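Local coordinates for protein putative cathepsin d (Ixodes ricinus, PDB 5N7Q) that probably cleaves peptide bonds as a pepsin-like aspartic endopeptidase of the cathepsin D type and is bound here to the inhibitor pepstatin A, at residues Gly203-Ser208 / Gly276-Leu281; Val270-Ser275 / Asp316-Pro321. All blocks are in the same frame, centred on the assembly; numbering follows the deposited sequence.

Contact 1 (Gly203-Ser208 / Gly276-Leu281)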
# COMPACT_ATOMS: atom_id res chain seq x y z
N GLY A 203 14.87 -6.76 -14.16
CA GLY A 203 15.37 -5.51 -14.72
C GLY A 203 14.33 -4.42 -14.77
O GLY A 203 13.15 -4.67 -14.56
N VAL A 204 14.80 -3.20 -15.04
CA VAL A 204 13.94 -2.03 -15.17
C VAL A 204 14.51 -1.27 -16.36
O VAL A 204 15.73 -1.14 -16.47
CB VAL A 204 13.99 -1.14 -13.90
CG1 VAL A 204 13.13 0.11 -14.07
CG2 VAL A 204 13.54 -1.91 -12.67
N LYS A 205 13.67 -0.82 -17.28
CA LYS A 205 14.20 -0.11 -18.46
C LYS A 205 13.23 0.89 -19.00
O LYS A 205 12.03 0.80 -18.75
CB LYS A 205 14.56 -1.10 -19.56
CG LYS A 205 13.39 -1.84 -20.18
CD LYS A 205 13.82 -2.80 -21.27
CE LYS A 205 12.65 -3.67 -21.71
NZ LYS A 205 13.02 -4.71 -22.70
N SER A 206 13.77 1.83 -19.77
CA SER A 206 12.95 2.75 -20.55
C SER A 206 13.62 2.90 -21.90
O SER A 206 14.85 3.06 -21.95
CB SER A 206 12.86 4.10 -19.86
OG SER A 206 11.90 4.90 -20.55
N VAL A 207 12.85 2.79 -22.96
CA VAL A 207 13.38 2.82 -24.32
C VAL A 207 12.59 3.88 -25.06
O VAL A 207 11.45 3.67 -25.46
CB VAL A 207 13.20 1.44 -25.00
CG1 VAL A 207 13.90 1.42 -26.36
CG2 VAL A 207 13.72 0.33 -24.10
N SER A 208 13.19 5.04 -25.26
CA SER A 208 12.51 6.14 -25.93
C SER A 208 12.71 6.07 -27.43
O SER A 208 13.80 5.75 -27.89
CB SER A 208 13.04 7.47 -25.43
OG SER A 208 12.39 8.53 -26.09
N GLY A 276 10.65 -13.01 -15.87
CA GLY A 276 10.88 -13.03 -17.30
C GLY A 276 9.87 -12.33 -18.17
O GLY A 276 10.07 -12.26 -19.38
N LYS A 277 8.81 -11.79 -17.57
CA LYS A 277 7.75 -11.11 -18.31
C LYS A 277 7.86 -9.60 -18.10
O LYS A 277 8.19 -9.12 -17.00
CB LYS A 277 6.38 -11.60 -17.87
CG LYS A 277 5.26 -10.94 -18.64
CD LYS A 277 3.92 -11.60 -18.42
CE LYS A 277 2.84 -10.86 -19.18
NZ LYS A 277 2.90 -11.08 -20.65
N GLU A 278 7.54 -8.86 -19.14
CA GLU A 278 7.57 -7.39 -19.08
C GLU A 278 6.27 -6.83 -18.56
O GLU A 278 5.19 -7.16 -19.06
CB GLU A 278 7.88 -6.80 -20.45
CG GLU A 278 9.32 -7.09 -20.86
CD GLU A 278 9.81 -6.30 -22.06
OE1 GLU A 278 9.05 -5.49 -22.64
OE2 GLU A 278 10.98 -6.51 -22.42
N PHE A 279 6.39 -5.91 -17.61
CA PHE A 279 5.26 -5.17 -17.06
C PHE A 279 5.53 -3.68 -17.35
O PHE A 279 6.32 -3.04 -16.66
CB PHE A 279 5.13 -5.47 -15.55
CG PHE A 279 4.76 -6.89 -15.27
CD1 PHE A 279 3.43 -7.27 -15.22
CD2 PHE A 279 5.74 -7.85 -15.13
CE1 PHE A 279 3.09 -8.59 -15.03
CE2 PHE A 279 5.41 -9.18 -14.93
CZ PHE A 279 4.07 -9.54 -14.87
N SER A 280 4.85 -3.18 -18.37
CA SER A 280 5.06 -1.83 -18.91
C SER A 280 4.15 -0.82 -18.21
O SER A 280 3.01 -1.11 -17.86
CB SER A 280 4.77 -1.88 -20.41
OG SER A 280 5.09 -0.64 -21.04
N LEU A 281 4.70 0.38 -17.99
CA LEU A 281 3.95 1.51 -17.48
C LEU A 281 4.07 2.64 -18.51
O LEU A 281 5.17 3.04 -18.84
CB LEU A 281 4.56 1.99 -16.16
CG LEU A 281 4.58 0.93 -15.06
CD1 LEU A 281 5.41 1.44 -13.91
CD2 LEU A 281 3.17 0.66 -14.58

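Contact 2 (Val270-Ser275 / Asp316-Pro321)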
# COMPACT_ATOMS: atom_id res chain seq x y z
N VAL A 270 8.03 2.93 -19.16
CA VAL A 270 9.02 2.34 -18.25
C VAL A 270 8.57 0.92 -17.93
O VAL A 270 7.41 0.70 -17.62
CB VAL A 270 9.19 3.18 -16.98
CG1 VAL A 270 10.12 2.54 -15.98
CG2 VAL A 270 9.71 4.58 -17.31
N THR A 271 9.48 -0.04 -18.02
CA THR A 271 9.12 -1.46 -17.96
C THR A 271 9.88 -2.19 -16.87
O THR A 271 11.11 -2.07 -16.78
CB THR A 271 9.40 -2.11 -19.31
OG1 THR A 271 8.67 -1.42 -20.33
CG2 THR A 271 9.02 -3.60 -19.32
N PHE A 272 9.16 -2.98 -16.06
CA PHE A 272 9.71 -3.85 -15.02
C PHE A 272 9.59 -5.28 -15.50
O PHE A 272 8.52 -5.69 -15.96
CB PHE A 272 8.94 -3.70 -13.69
CG PHE A 272 9.22 -2.40 -13.01
CD1 PHE A 272 8.62 -1.23 -13.49
CD2 PHE A 272 10.08 -2.33 -11.92
CE1 PHE A 272 8.91 -0.02 -12.89
CE2 PHE A 272 10.37 -1.11 -11.33
CZ PHE A 272 9.79 0.04 -11.81
N THR A 273 10.70 -6.01 -15.48
CA THR A 273 10.70 -7.41 -15.90
C THR A 273 10.70 -8.26 -14.64
O THR A 273 11.60 -8.17 -13.81
CB THR A 273 11.89 -7.73 -16.80
OG1 THR A 273 11.80 -6.95 -18.00
CG2 THR A 273 11.86 -9.24 -17.17
N ILE A 274 9.68 -9.11 -14.50
CA ILE A 274 9.48 -9.92 -13.31
C ILE A 274 9.12 -11.31 -13.78
O ILE A 274 8.24 -11.47 -14.61
CB ILE A 274 8.32 -9.36 -12.43
CG1 ILE A 274 8.54 -7.85 -12.14
CG2 ILE A 274 8.20 -10.19 -11.16
CD1 ILE A 274 7.35 -7.18 -11.46
N SER A 275 9.84 -12.31 -13.28
CA SER A 275 9.68 -13.70 -13.75
C SER A 275 9.78 -13.82 -15.28
O SER A 275 9.08 -14.62 -15.90
CB SER A 275 8.40 -14.33 -13.18
OG SER A 275 8.49 -14.45 -11.76
N ASP A 316 1.22 2.16 -5.65
CA ASP A 316 -0.05 2.22 -6.37
C ASP A 316 0.14 2.52 -7.86
O ASP A 316 -0.66 2.09 -8.69
CB ASP A 316 -0.99 3.25 -5.74
CG ASP A 316 -1.28 3.01 -4.27
OD1 ASP A 316 -1.19 1.83 -3.82
OD2 ASP A 316 -1.62 4.00 -3.55
N VAL A 317 1.18 3.26 -8.21
CA VAL A 317 1.49 3.47 -9.64
C VAL A 317 1.58 2.16 -10.43
O VAL A 317 1.12 2.06 -11.57
CB VAL A 317 2.78 4.31 -9.79
CG1 VAL A 317 3.41 4.12 -11.16
CG2 VAL A 317 2.49 5.76 -9.50
N PHE A 318 2.18 1.13 -9.80
CA PHE A 318 2.30 -0.22 -10.39
C PHE A 318 1.09 -1.10 -10.13
O PHE A 318 0.61 -1.81 -11.03
CB PHE A 318 3.57 -0.93 -9.88
CG PHE A 318 3.94 -2.17 -10.63
CD1 PHE A 318 4.70 -2.09 -11.78
CD2 PHE A 318 3.53 -3.42 -10.20
CE1 PHE A 318 5.05 -3.22 -12.48
CE2 PHE A 318 3.85 -4.55 -10.92
CZ PHE A 318 4.62 -4.47 -12.04
N LEU A 319 0.58 -1.04 -8.90
CA LEU A 319 -0.44 -1.98 -8.45
C LEU A 319 -1.83 -1.62 -8.97
O LEU A 319 -2.75 -2.42 -8.85
CB LEU A 319 -0.43 -2.04 -6.90
CG LEU A 319 0.88 -2.49 -6.26
CD1 LEU A 319 0.80 -2.27 -4.74
CD2 LEU A 319 1.21 -3.92 -6.61
N GLY A 320 -1.98 -0.45 -9.57
CA GLY A 320 -3.20 -0.12 -10.33
C GLY A 320 -3.31 -0.83 -11.66
O GLY A 320 -4.30 -1.52 -11.94
N PRO A 321 -2.32 -0.65 -12.55
CA PRO A 321 -2.41 -1.32 -13.87
C PRO A 321 -2.21 -2.84 -13.80
O PRO A 321 -2.58 -3.54 -14.74
CB PRO A 321 -1.31 -0.62 -14.71
CG PRO A 321 -0.43 0.06 -13.73
CD PRO A 321 -1.30 0.42 -12.56

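Contact 1 (Gly203-Ser208 / Gly276-Leu281)
Lys-205 and Glu-278 meet in a salt bridge, the single link between the two strand segments. Their CA atoms lie 9.9 Å apart, which is too far for backbone pairing, and the gap is closed by two extended side chains. In Lys-205 the first torsion sets CG between the backbone N and the carbonyl carbon (chi1 66°), and from there the chain runs fully stretched. CB, CG and CD only carry the chain across. CE is the first atom to approach 276-281 closely, with Lys-205 CE 3.4 Å from Glu-278 OE2. At the tip, Lys-205 NZ donates a hydrogen bond of 2.7 Å to Glu-278 OE2. The other carboxylate oxygen is less involved, Glu-278 OE1 being 4.0 Å from Lys-205 NZ, so the ammonium group is held by one oxygen rather than by a fork. It comes from above the carboxylate, 41° out of its plane, and the two side chains cross at about a right angle. With only 71 Å² buried, this is a surface contact, and the lone charged pair suggests that attraction of opposite charges, more than packing, links the segments. Strand 270-274 pairs with strand 198-206 on one side (Lys-205 with Thr-271) and with strand 277-281 on the other (Phe-279 with Phe-272). The Glu-278 side chain also packs on Thr-271 and Thr-273. Strands 270-274 and 277-281 form a beta-hairpin, and the ion pair joins its outer strand to strand 198-206 over the strand between, away from the predicted active-site residues.

Contact 2 (Val270-Ser275 / Asp316-Pro321)
Phe-318 of the short helix 316-319 packs against Phe-272 and Ile-274 of strand 270-274 in a buried apolar contact, where a helix in the C-terminal lobe of the pepsin-like fold meets the face of a sheet. The Phe-318 side chain lies about 9 Å from that of Asp-227, a predicted active-site residue of the same lobe. The evidence for the kind of contact is geometric. The two phenylalanine rings form an offset edge-to-face pair, with the edge of Phe-318 directed at the face of Phe-272, centroids 5.7 Å apart and planes at 74°. The closest atoms of that pair are Phe-272 CB and Phe-318 CE1, at 4.1 Å, so the ring of Phe-318 also leans on the root of the other side chain. Next to it, Ile-274 CD1 reaches Phe-318 CZ at 3.9 Å, the isoleucine and the phenylalanine approaching from opposite directions. Backbones stay well apart, 9.5 Å between the CA atoms of Phe-272 and Phe-318. What spans that distance is the Phe-318 side chain, whose CG stands anti to the backbone N (chi1 -167°) and carries the ring out from the helix. Phe-335 meets the same ring edge-to-face, and Tyr-322 and Phe-279 also touch it. No hydrogen bond crosses between the segments, consistent with van der Waals packing, a ring edge-to-face interaction and burial away from water.

Overall arrangement
The centres of the two contacts lie 8 Å apart, on the same side of the chain's centre. Along the chain their segments interleave: 203-208, 270-275, 276-281, then 316-321. Strands 270-274 and 277-281 follow one another as an antiparallel pair, joined by backbone bonds such as Phe-279 N to Phe-272 O at 2.7 Å, and strand 198-206 flanks 270-274 as well. Contact 1 links the outer two of these three strands at the surface, whereas contact 2 packs the central one, on its buried side, against helix 316-319. In a pepsin-like enzyme all four segments belong to the C-terminal lobe, which also supplies the predicted catalytic Asp-227.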